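Local atomic coordinates of Serine/threonine-protein kinase Tel1 (Chaetomium thermophilum, PDB entry 6SKY), a protein that is a protein serine/threonine kinase that uses ATP and probably activates checkpoint signalling after DNA damage. Residues Ser1655-Tyr1660 and Ile1846-Thr1851; Leu1842-Leu1847 and Cys1881-Val1886; Asp2615-Ala2620 and Arg2843-Tyr2848. One frame throughout, in Å; residues are numbered along the deposited sequence.

Contact 1 of 3, residues Ser1655-Tyr1660 and Ile1846-Thr1851; sequences SQLQEY and ILYLRT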
loop_
_atom_site.group_PDB
_atom_site.type_symbol
_atom_site.label_atom_id
_atom_site.label_comp_id
_atom_site.label_asym_id
_atom_site.label_seq_id
_atom_site.Cartn_x
_atom_site.Cartn_y
_atom_site.Cartn_z
ATOM N N SER A 1655 -16.631 -11.013 38.683
ATOM C CA SER A 1655 -17.743 -11.042 39.613
ATOM C C SER A 1655 -17.633 -12.270 40.501
ATOM O O SER A 1655 -16.802 -13.150 40.289
ATOM C CB SER A 1655 -19.081 -11.030 38.870
ATOM O OG SER A 1655 -19.151 -12.081 37.931
ATOM N N GLN A 1656 -18.487 -12.313 41.513
ATOM C CA GLN A 1656 -18.564 -13.439 42.423
ATOM C C GLN A 1656 -19.732 -14.352 42.120
ATOM O O GLN A 1656 -20.061 -15.202 42.943
ATOM C CB GLN A 1656 -18.665 -12.947 43.861
ATOM C CG GLN A 1656 -17.421 -12.274 44.370
ATOM C CD GLN A 1656 -16.358 -13.257 44.778
ATOM O OE1 GLN A 1656 -15.229 -13.197 44.305
ATOM N NE2 GLN A 1656 -16.708 -14.163 45.672
ATOM N N LEU A 1657 -20.364 -14.206 40.960
ATOM C CA LEU A 1657 -21.552 -14.994 40.672
ATOM C C LEU A 1657 -21.253 -16.482 40.628
ATOM O O LEU A 1657 -22.144 -17.300 40.879
ATOM C CB LEU A 1657 -22.175 -14.540 39.361
ATOM C CG LEU A 1657 -23.081 -13.324 39.476
ATOM C CD1 LEU A 1657 -23.857 -13.148 38.207
ATOM C CD2 LEU A 1657 -24.015 -13.493 40.638
ATOM N N GLN A 1658 -20.013 -16.858 40.331
ATOM C CA GLN A 1658 -19.672 -18.273 40.291
ATOM C C GLN A 1658 -19.715 -18.890 41.679
ATOM O O GLN A 1658 -20.150 -20.032 41.840
ATOM C CB GLN A 1658 -18.300 -18.465 39.664
ATOM C CG GLN A 1658 -18.343 -19.044 38.275
ATOM C CD GLN A 1658 -17.282 -20.102 38.064
ATOM O OE1 GLN A 1658 -16.463 -20.362 38.947
ATOM N NE2 GLN A 1658 -17.293 -20.726 36.894
ATOM N N GLU A 1659 -19.298 -18.146 42.700
ATOM C CA GLU A 1659 -19.366 -18.676 44.056
ATOM C C GLU A 1659 -20.801 -18.727 44.554
ATOM O O GLU A 1659 -21.197 -19.689 45.216
ATOM C CB GLU A 1659 -18.510 -17.839 44.994
ATOM C CG GLU A 1659 -17.551 -16.917 44.283
ATOM C CD GLU A 1659 -16.450 -17.643 43.527
ATOM O OE1 GLU A 1659 -16.207 -18.834 43.813
ATOM O OE2 GLU A 1659 -15.827 -17.016 42.642
ATOM N N TYR A 1660 -21.594 -17.706 44.250
ATOM C CA TYR A 1660 -22.993 -17.736 44.644
ATOM C C TYR A 1660 -23.731 -18.871 43.962
ATOM O O TYR A 1660 -24.707 -19.389 44.509
ATOM C CB TYR A 1660 -23.671 -16.414 44.315
ATOM C CG TYR A 1660 -23.000 -15.190 44.866
ATOM C CD1 TYR A 1660 -22.150 -15.259 45.944
ATOM C CD2 TYR A 1660 -23.231 -13.956 44.302
ATOM C CE1 TYR A 1660 -21.545 -14.137 46.430
ATOM C CE2 TYR A 1660 -22.641 -12.837 44.784
ATOM C CZ TYR A 1660 -21.798 -12.928 45.842
ATOM O OH TYR A 1660 -21.210 -11.788 46.313
ATOM N N ILE A 1846 -26.323 -6.574 43.414
ATOM C CA ILE A 1846 -27.226 -6.236 42.314
ATOM C C ILE A 1846 -27.200 -7.325 41.249
ATOM O O ILE A 1846 -28.245 -7.771 40.755
ATOM C CB ILE A 1846 -26.858 -4.869 41.722
ATOM C CG1 ILE A 1846 -27.085 -3.762 42.739
ATOM C CG2 ILE A 1846 -27.664 -4.597 40.492
ATOM C CD1 ILE A 1846 -26.665 -2.419 42.246
ATOM N N LEU A 1847 -26.002 -7.773 40.880
ATOM C CA LEU A 1847 -25.886 -8.841 39.898
ATOM C C LEU A 1847 -26.595 -10.101 40.365
ATOM O O LEU A 1847 -27.309 -10.742 39.593
ATOM C CB LEU A 1847 -24.422 -9.141 39.617
ATOM C CG LEU A 1847 -23.636 -8.160 38.774
ATOM C CD1 LEU A 1847 -22.254 -8.700 38.603
ATOM C CD2 LEU A 1847 -24.309 -8.001 37.454
ATOM N N TYR A 1848 -26.398 -10.486 41.623
ATOM C CA TYR A 1848 -27.035 -11.696 42.123
ATOM C C TYR A 1848 -28.547 -11.574 42.105
ATOM O O TYR A 1848 -29.248 -12.537 41.796
ATOM C CB TYR A 1848 -26.548 -12.009 43.531
ATOM C CG TYR A 1848 -27.251 -13.178 44.156
ATOM C CD1 TYR A 1848 -26.928 -14.465 43.800
ATOM C CD2 TYR A 1848 -28.237 -12.992 45.103
ATOM C CE1 TYR A 1848 -27.562 -15.523 44.355
ATOM C CE2 TYR A 1848 -28.880 -14.051 45.659
ATOM C CZ TYR A 1848 -28.536 -15.314 45.283
ATOM O OH TYR A 1848 -29.167 -16.387 45.838
ATOM N N LEU A 1849 -29.075 -10.403 42.443
ATOM C CA LEU A 1849 -30.520 -10.238 42.426
ATOM C C LEU A 1849 -31.074 -10.293 41.015
ATOM O O LEU A 1849 -32.236 -10.655 40.826
ATOM C CB LEU A 1849 -30.912 -8.926 43.088
ATOM C CG LEU A 1849 -30.873 -8.859 44.606
ATOM C CD1 LEU A 1849 -31.107 -7.446 45.021
ATOM C CD2 LEU A 1849 -31.908 -9.761 45.198
ATOM N N ARG A 1850 -30.275 -9.930 40.017
ATOM C CA ARG A 1850 -30.723 -10.072 38.635
ATOM C C ARG A 1850 -30.934 -11.516 38.197
ATOM O O ARG A 1850 -31.522 -11.733 37.140
ATOM C CB ARG A 1850 -29.728 -9.425 37.689
ATOM C CG ARG A 1850 -30.059 -8.019 37.304
ATOM C CD ARG A 1850 -29.042 -7.539 36.311
ATOM N NE ARG A 1850 -28.669 -8.605 35.390
ATOM C CZ ARG A 1850 -29.251 -8.816 34.217
ATOM N NH1 ARG A 1850 -30.238 -8.033 33.817
ATOM N NH2 ARG A 1850 -28.846 -9.813 33.446
ATOM N N THR A 1851 -30.464 -12.503 38.949
ATOM C CA THR A 1851 -30.615 -13.897 38.560
ATOM C C THR A 1851 -31.700 -14.621 39.337
ATOM O O THR A 1851 -31.864 -15.827 39.156
ATOM C CB THR A 1851 -29.297 -14.654 38.733
ATOM O OG1 THR A 1851 -29.049 -14.871 40.121
ATOM C CG2 THR A 1851 -28.152 -13.876 38.159
#

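Contact 2 of 3, residues Leu1842-Leu1847 and Cys1881-Val1886; sequences LINTIL and CGMYKV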
loop_
_atom_site.group_PDB
_atom_site.type_symbol
_atom_site.label_atom_id
_atom_site.label_comp_id
_atom_site.label_asym_id
_atom_site.label_seq_id
_atom_site.Cartn_x
_atom_site.Cartn_y
_atom_site.Cartn_z
ATOM N N LEU A 1842 -21.660 -4.282 46.782
ATOM C CA LEU A 1842 -22.950 -3.765 46.329
ATOM C C LEU A 1842 -23.236 -4.169 44.890
ATOM O O LEU A 1842 -24.350 -4.592 44.553
ATOM C CB LEU A 1842 -22.979 -2.251 46.458
ATOM C CG LEU A 1842 -23.589 -1.710 47.734
ATOM C CD1 LEU A 1842 -23.613 -0.214 47.657
ATOM C CD2 LEU A 1842 -24.974 -2.265 47.892
ATOM N N ILE A 1843 -22.242 -4.026 44.019
ATOM C CA ILE A 1843 -22.421 -4.401 42.623
ATOM C C ILE A 1843 -22.694 -5.892 42.491
ATOM O O ILE A 1843 -23.554 -6.313 41.708
ATOM C CB ILE A 1843 -21.193 -3.972 41.811
ATOM C CG1 ILE A 1843 -21.171 -2.455 41.687
ATOM C CG2 ILE A 1843 -21.207 -4.609 40.461
ATOM C CD1 ILE A 1843 -19.805 -1.906 41.529
ATOM N N ASN A 1844 -21.982 -6.715 43.257
ATOM C CA ASN A 1844 -22.228 -8.150 43.204
ATOM C C ASN A 1844 -23.597 -8.518 43.751
ATOM O O ASN A 1844 -24.206 -9.478 43.280
ATOM C CB ASN A 1844 -21.143 -8.895 43.957
ATOM C CG ASN A 1844 -19.906 -9.067 43.141
ATOM O OD1 ASN A 1844 -18.816 -8.721 43.565
ATOM N ND2 ASN A 1844 -20.066 -9.601 41.952
ATOM N N THR A 1845 -24.114 -7.769 44.721
ATOM C CA THR A 1845 -25.472 -8.030 45.181
ATOM C C THR A 1845 -26.496 -7.699 44.107
ATOM O O THR A 1845 -27.458 -8.446 43.912
ATOM C CB THR A 1845 -25.767 -7.236 46.444
ATOM O OG1 THR A 1845 -24.775 -7.533 47.426
ATOM C CG2 THR A 1845 -27.112 -7.610 46.990
ATOM N N ILE A 1846 -26.323 -6.574 43.414
ATOM C CA ILE A 1846 -27.226 -6.236 42.314
ATOM C C ILE A 1846 -27.200 -7.325 41.249
ATOM O O ILE A 1846 -28.245 -7.771 40.755
ATOM C CB ILE A 1846 -26.858 -4.869 41.722
ATOM C CG1 ILE A 1846 -27.085 -3.762 42.739
ATOM C CG2 ILE A 1846 -27.664 -4.597 40.492
ATOM C CD1 ILE A 1846 -26.665 -2.419 42.246
ATOM N N LEU A 1847 -26.002 -7.773 40.880
ATOM C CA LEU A 1847 -25.886 -8.841 39.898
ATOM C C LEU A 1847 -26.595 -10.101 40.365
ATOM O O LEU A 1847 -27.309 -10.742 39.593
ATOM C CB LEU A 1847 -24.422 -9.141 39.617
ATOM C CG LEU A 1847 -23.636 -8.160 38.774
ATOM C CD1 LEU A 1847 -22.254 -8.700 38.603
ATOM C CD2 LEU A 1847 -24.309 -8.001 37.454
ATOM N N CYS A 1881 -14.462 0.356 39.773
ATOM C CA CYS A 1881 -13.947 -0.831 40.438
ATOM C C CYS A 1881 -13.193 -1.766 39.507
ATOM O O CYS A 1881 -12.681 -2.787 39.970
ATOM C CB CYS A 1881 -15.091 -1.596 41.098
ATOM S SG CYS A 1881 -15.994 -0.659 42.327
ATOM N N GLY A 1882 -13.124 -1.464 38.215
ATOM C CA GLY A 1882 -12.391 -2.302 37.293
ATOM C C GLY A 1882 -13.132 -3.513 36.785
ATOM O O GLY A 1882 -12.495 -4.469 36.342
ATOM N N MET A 1883 -14.456 -3.510 36.837
ATOM C CA MET A 1883 -15.283 -4.610 36.355
ATOM C C MET A 1883 -15.924 -4.139 35.056
ATOM O O MET A 1883 -17.019 -3.588 35.059
ATOM C CB MET A 1883 -16.335 -4.988 37.381
ATOM C CG MET A 1883 -15.812 -5.210 38.772
ATOM S SD MET A 1883 -17.072 -5.018 40.039
ATOM C CE MET A 1883 -17.927 -6.577 39.940
ATOM N N TYR A 1884 -15.243 -4.365 33.940
ATOM C CA TYR A 1884 -15.654 -3.738 32.692
ATOM C C TYR A 1884 -16.740 -4.498 31.948
ATOM O O TYR A 1884 -17.550 -3.873 31.264
ATOM C CB TYR A 1884 -14.439 -3.539 31.794
ATOM C CG TYR A 1884 -13.453 -2.582 32.394
ATOM C CD1 TYR A 1884 -13.792 -1.263 32.600
ATOM C CD2 TYR A 1884 -12.199 -2.998 32.773
ATOM C CE1 TYR A 1884 -12.910 -0.389 33.153
ATOM C CE2 TYR A 1884 -11.309 -2.128 33.329
ATOM C CZ TYR A 1884 -11.668 -0.825 33.514
ATOM O OH TYR A 1884 -10.773 0.051 34.070
ATOM N N LYS A 1885 -16.808 -5.817 32.076
ATOM C CA LYS A 1885 -17.920 -6.538 31.473
ATOM C C LYS A 1885 -19.208 -6.299 32.242
ATOM O O LYS A 1885 -20.280 -6.151 31.645
ATOM C CB LYS A 1885 -17.595 -8.021 31.402
ATOM C CG LYS A 1885 -16.479 -8.339 30.453
ATOM C CD LYS A 1885 -15.943 -9.710 30.710
ATOM C CE LYS A 1885 -15.082 -10.172 29.572
ATOM N NZ LYS A 1885 -14.107 -9.139 29.191
ATOM N N VAL A 1886 -19.122 -6.240 33.570
ATOM C CA VAL A 1886 -20.268 -5.851 34.382
ATOM C C VAL A 1886 -20.707 -4.439 34.034
ATOM O O VAL A 1886 -21.903 -4.147 33.938
ATOM C CB VAL A 1886 -19.919 -5.993 35.873
ATOM C CG1 VAL A 1886 -21.089 -5.655 36.717
ATOM C CG2 VAL A 1886 -19.457 -7.388 36.169
#

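Contact 3 of 3, residues Asp2615-Ala2620 and Arg2843-Tyr2848; sequences DLRQDA and RHDTLY. Unlike the reference sequence in segment 2843-2848: L2847 (reference Phe). Residue 2848 of segment 2843-2848 comes from a tag, linker or insertion.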
loop_
_atom_site.group_PDB
_atom_site.type_symbol
_atom_site.label_atom_id
_atom_site.label_comp_id
_atom_site.label_asym_id
_atom_site.label_seq_id
_atom_site.Cartn_x
_atom_site.Cartn_y
_atom_site.Cartn_z
ATOM N N ASP A 2615 -34.620 -33.160 -2.130
ATOM C CA ASP A 2615 -33.291 -33.421 -2.676
ATOM C C ASP A 2615 -32.266 -33.052 -1.614
ATOM O O ASP A 2615 -31.931 -31.878 -1.444
ATOM C CB ASP A 2615 -33.061 -32.647 -3.966
ATOM C CG ASP A 2615 -33.480 -33.429 -5.192
ATOM O OD1 ASP A 2615 -33.898 -34.596 -5.033
ATOM O OD2 ASP A 2615 -33.392 -32.880 -6.312
ATOM N N LEU A 2616 -31.779 -34.055 -0.898
ATOM C CA LEU A 2616 -30.750 -33.846 0.100
ATOM C C LEU A 2616 -29.353 -33.856 -0.484
ATOM O O LEU A 2616 -28.408 -33.495 0.219
ATOM C CB LEU A 2616 -30.832 -34.910 1.189
ATOM C CG LEU A 2616 -31.940 -34.819 2.223
ATOM C CD1 LEU A 2616 -33.185 -35.468 1.704
ATOM C CD2 LEU A 2616 -31.482 -35.503 3.475
ATOM N N ARG A 2617 -29.188 -34.259 -1.740
ATOM C CA ARG A 2617 -27.849 -34.240 -2.307
ATOM C C ARG A 2617 -27.392 -32.817 -2.590
ATOM O O ARG A 2617 -26.204 -32.516 -2.459
ATOM C CB ARG A 2617 -27.792 -35.089 -3.567
ATOM C CG ARG A 2617 -26.424 -35.633 -3.838
ATOM C CD ARG A 2617 -26.291 -36.097 -5.257
ATOM N NE ARG A 2617 -24.995 -36.718 -5.485
ATOM C CZ ARG A 2617 -23.947 -36.095 -6.005
ATOM N NH1 ARG A 2617 -22.808 -36.744 -6.171
ATOM N NH2 ARG A 2617 -24.035 -34.828 -6.362
ATOM N N GLN A 2618 -28.313 -31.926 -2.946
ATOM C CA GLN A 2618 -27.982 -30.511 -3.035
ATOM C C GLN A 2618 -27.476 -29.984 -1.701
ATOM O O GLN A 2618 -26.437 -29.317 -1.633
ATOM C CB GLN A 2618 -29.205 -29.719 -3.484
ATOM C CG GLN A 2618 -29.736 -30.107 -4.839
ATOM C CD GLN A 2618 -28.752 -29.817 -5.940
ATOM O OE1 GLN A 2618 -28.219 -30.727 -6.563
ATOM N NE2 GLN A 2618 -28.505 -28.544 -6.185
ATOM N N ASP A 2619 -28.205 -30.280 -0.625
ATOM C CA ASP A 2619 -27.821 -29.813 0.698
ATOM C C ASP A 2619 -26.483 -30.388 1.126
ATOM O O ASP A 2619 -25.675 -29.688 1.739
ATOM C CB ASP A 2619 -28.897 -30.171 1.712
ATOM C CG ASP A 2619 -30.166 -29.370 1.525
ATOM O OD1 ASP A 2619 -30.306 -28.708 0.481
ATOM O OD2 ASP A 2619 -31.026 -29.397 2.426
ATOM N N ALA A 2620 -26.223 -31.655 0.804
ATOM C CA ALA A 2620 -24.970 -32.282 1.211
ATOM C C ALA A 2620 -23.786 -31.724 0.435
ATOM O O ALA A 2620 -22.728 -31.445 1.014
ATOM C CB ALA A 2620 -25.062 -33.788 1.025
ATOM N N ARG A 2843 -17.800 -28.389 -10.769
ATOM C CA ARG A 2843 -18.244 -28.325 -12.157
ATOM C C ARG A 2843 -18.202 -29.679 -12.850
ATOM O O ARG A 2843 -18.936 -29.891 -13.818
ATOM C CB ARG A 2843 -17.388 -27.325 -12.925
ATOM C CG ARG A 2843 -18.027 -26.793 -14.175
ATOM C CD ARG A 2843 -16.974 -26.393 -15.187
ATOM N NE ARG A 2843 -16.106 -25.323 -14.717
ATOM C CZ ARG A 2843 -16.324 -24.034 -14.951
ATOM N NH1 ARG A 2843 -15.483 -23.121 -14.491
ATOM N NH2 ARG A 2843 -17.384 -23.657 -15.644
ATOM N N HIS A 2844 -17.357 -30.594 -12.385
ATOM C CA HIS A 2844 -17.255 -31.938 -12.930
ATOM C C HIS A 2844 -18.083 -32.937 -12.146
ATOM O O HIS A 2844 -17.783 -34.133 -12.162
ATOM C CB HIS A 2844 -15.795 -32.376 -12.967
ATOM C CG HIS A 2844 -14.899 -31.395 -13.646
ATOM N ND1 HIS A 2844 -13.732 -30.938 -13.080
ATOM C CD2 HIS A 2844 -15.010 -30.770 -14.839
ATOM C CE1 HIS A 2844 -13.160 -30.075 -13.898
ATOM N NE2 HIS A 2844 -13.913 -29.957 -14.973
ATOM N N ASP A 2845 -19.103 -32.469 -11.446
ATOM C CA ASP A 2845 -20.039 -33.326 -10.735
ATOM C C ASP A 2845 -21.292 -33.438 -11.593
ATOM O O ASP A 2845 -22.020 -32.459 -11.771
ATOM C CB ASP A 2845 -20.349 -32.757 -9.357
ATOM C CG ASP A 2845 -20.952 -33.773 -8.435
ATOM O OD1 ASP A 2845 -21.144 -34.921 -8.872
ATOM O OD2 ASP A 2845 -21.229 -33.431 -7.271
ATOM N N THR A 2846 -21.530 -34.631 -12.134
ATOM C CA THR A 2846 -22.617 -34.816 -13.085
ATOM C C THR A 2846 -23.980 -34.584 -12.448
ATOM O O THR A 2846 -24.927 -34.184 -13.133
ATOM C CB THR A 2846 -22.551 -36.224 -13.669
ATOM O OG1 THR A 2846 -21.185 -36.586 -13.887
ATOM C CG2 THR A 2846 -23.286 -36.287 -14.985
ATOM N N LEU A 2847 -24.096 -34.814 -11.147
ATOM C CA LEU A 2847 -25.379 -34.886 -10.475
ATOM C C LEU A 2847 -25.760 -33.610 -9.750
ATOM O O LEU A 2847 -26.817 -33.573 -9.120
ATOM C CB LEU A 2847 -25.374 -36.051 -9.488
ATOM C CG LEU A 2847 -25.239 -37.442 -10.098
ATOM C CD1 LEU A 2847 -25.003 -38.471 -9.024
ATOM C CD2 LEU A 2847 -26.492 -37.763 -10.857
ATOM N N TYR A 2848 -24.937 -32.571 -9.809
ATOM C CA TYR A 2848 -25.264 -31.307 -9.170
ATOM C C TYR A 2848 -26.042 -30.438 -10.146
ATOM O O TYR A 2848 -25.604 -30.229 -11.277
ATOM C CB TYR A 2848 -24.000 -30.588 -8.698
ATOM C CG TYR A 2848 -24.304 -29.350 -7.903
ATOM C CD1 TYR A 2848 -24.808 -29.438 -6.622
ATOM C CD2 TYR A 2848 -24.105 -28.096 -8.437
ATOM C CE1 TYR A 2848 -25.099 -28.319 -5.903
ATOM C CE2 TYR A 2848 -24.396 -26.973 -7.724
ATOM C CZ TYR A 2848 -24.893 -27.088 -6.461
ATOM O OH TYR A 2848 -25.184 -25.960 -5.745
#

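Contact 1 of 3, residues Ser1655-Tyr1660 and Ile1846-Thr1851
L1847 opens the contact on helix 1836-1849. Its CD1 methyl lies 3.9 Å from CB of S1655, and its CB faces CD1 of L1657 at 4.3 Å. One residue on, Y1848 sits opposite L1657, with their CA atoms 6.6 Å apart. The two methyls of L1657 do different work: CD1 lies against CB of L1847, while CD2 is mainly on Y1848, coming within 3.8 Å of CA of Y1848 and lying at the edge of the tyrosine ring, near its plane. The ring of Y1848 is carried across to Y1660 because its CG stands anti to the backbone N (chi1 175°). CD1 of Y1848 then rests 3.8 Å from CD2 of Y1660, and CB of Y1660 touches CD1 and CE1 of the same ring. The ring centroids are 5.5 Å apart, with the planes nearly perpendicular at 85°. F1800 meets the Y1848 ring edge-to-face, and the phenol OH bonds to OG of S1670. T1851 ends the walk, its CG2 only grazing CD1 of L1657 at 4.4 Å. Its OG1 instead turns back on its own segment, donating at 2.9 Å to the carbonyl O of Y1848, which also accepts from N of T1851. Carbon therefore meets carbon throughout: fit comes from shape and ring orientation, while the hydroxyls of Y1848 and T1851 settle their polarity elsewhere, leaving an apolar seam between helix 1836-1849 and the start of helix 1657-1663.

Contact 2 of 3, residues Leu1842-Leu1847 and Cys1881-Val1886
I1843 presents two branches to segment 1881-1886, and its torsions explain the division. At chi1 -71° the CG1 arm stands anti to the carbonyl carbon and runs on to CD1, which meets SG of C1881 at 4.1 Å, whereas CG2 is anti to the backbone N. That CG2 methyl is shared, lying 3.9 Å from CE of M1883 and 3.9 Å from CG1 of V1886. M1883 runs alongside I1843, the two chains pointing opposite ways. Its chain is extended at chi2 and then bends at chi3 (79°), which lays the terminal CE beside the isoleucine methyl. V1886 brings CG1, the branch anti to its own N, between I1843 and L1847, so that CD1 of L1847 lies 3.8 Å from CG1 and 3.9 Å from CG2 of V1886. Replacing L1847 with an alanine would probably cost CG2 of V1886 its leucine neighbour, leave CG1 resting on I1843 alone within this contact, and open a gap where the leucine methyls had been. G1882, at positive phi in a Schellman motif, closes the preceding helix, and M1883 takes the N-cap position of helix 1884-1898, whose V1886 N bonds to OE2 of E1654. F1890, farther along that helix, also touches I1843 and L1847. The contact chemistry is thus methyl, thioether and thiol packing without polar direction, which joins helix 1836-1849 to the inter-helix turn and the first turn of helix 1884-1898.

Contact 3 of 3, residues Asp2615-Ala2620 and Arg2843-Tyr2848
Q2618 and Y2848 bring the backbones closest, with CA atoms 6.8 Å apart, where the first turn of helix 2616-2632 faces a type I beta turn running from D2845 to Y2848. R2617 does the polar work. Its CG is anti to the backbone N and the chain stays extended to NE, delivering the guanidinium to D2845. NH2 donates to OD2 of D2845 at 3.3 Å in a long but nearly straight salt bridge, with N-H...O at 169°. The acceptor lies in the guanidinium plane, yet the nitrogen approaches from above the carboxylate plane; the two planes are 62° apart. L2847, where the reference sequence has phenylalanine, crosses the arginine at about a right angle and sets CB over one guanidinium face, 3.6 Å from NH2. Y2848, which comes from an insertion into the natural sequence, packs against the Q2618 amide, whose plane is 20° from that of the ring: NE2 of Q2618 is 3.4 Å from CE1 of Y2848. A bend at chi2 brings the amide there, and NE2 also makes a weak hydrogen bond to O of Q2849. OD1 of D2845 bonds to OG of S2436, so the carboxylate is gripped at both oxygens. Both segments belong to the PI3/PI4-kinase-type catalytic domain, and the Q2618 side chain is about 8 Å from that of the magnesium ligand D2779. Helix 2616-2632 follows strand 2604-2611 of the six-stranded antiparallel sheet; the turn lies between helices 2832-2843 and 2854-2860, with Y2848 also on I2621 and M2622 of helix 2616-2632.

How the contacts relate
Contacts 1 and 2 work as a pair: their centres are about 9 Å apart, and both use helix 1836-1849. L1847 is the residue that touches in both, and N1844 of contact 2 packs on S1655, Q1656 and Y1660 of contact 1. Every residue touching in contact 2 is buried, as are five of six in contact 1, and both are apolar. Contact 3 stands apart in the kinase domain, its centre about 51 and 53 Å from the centres of contacts 1 and 2. It too is largely buried, but R2617 and L2847 are partly exposed, and there a salt bridge joins the packing.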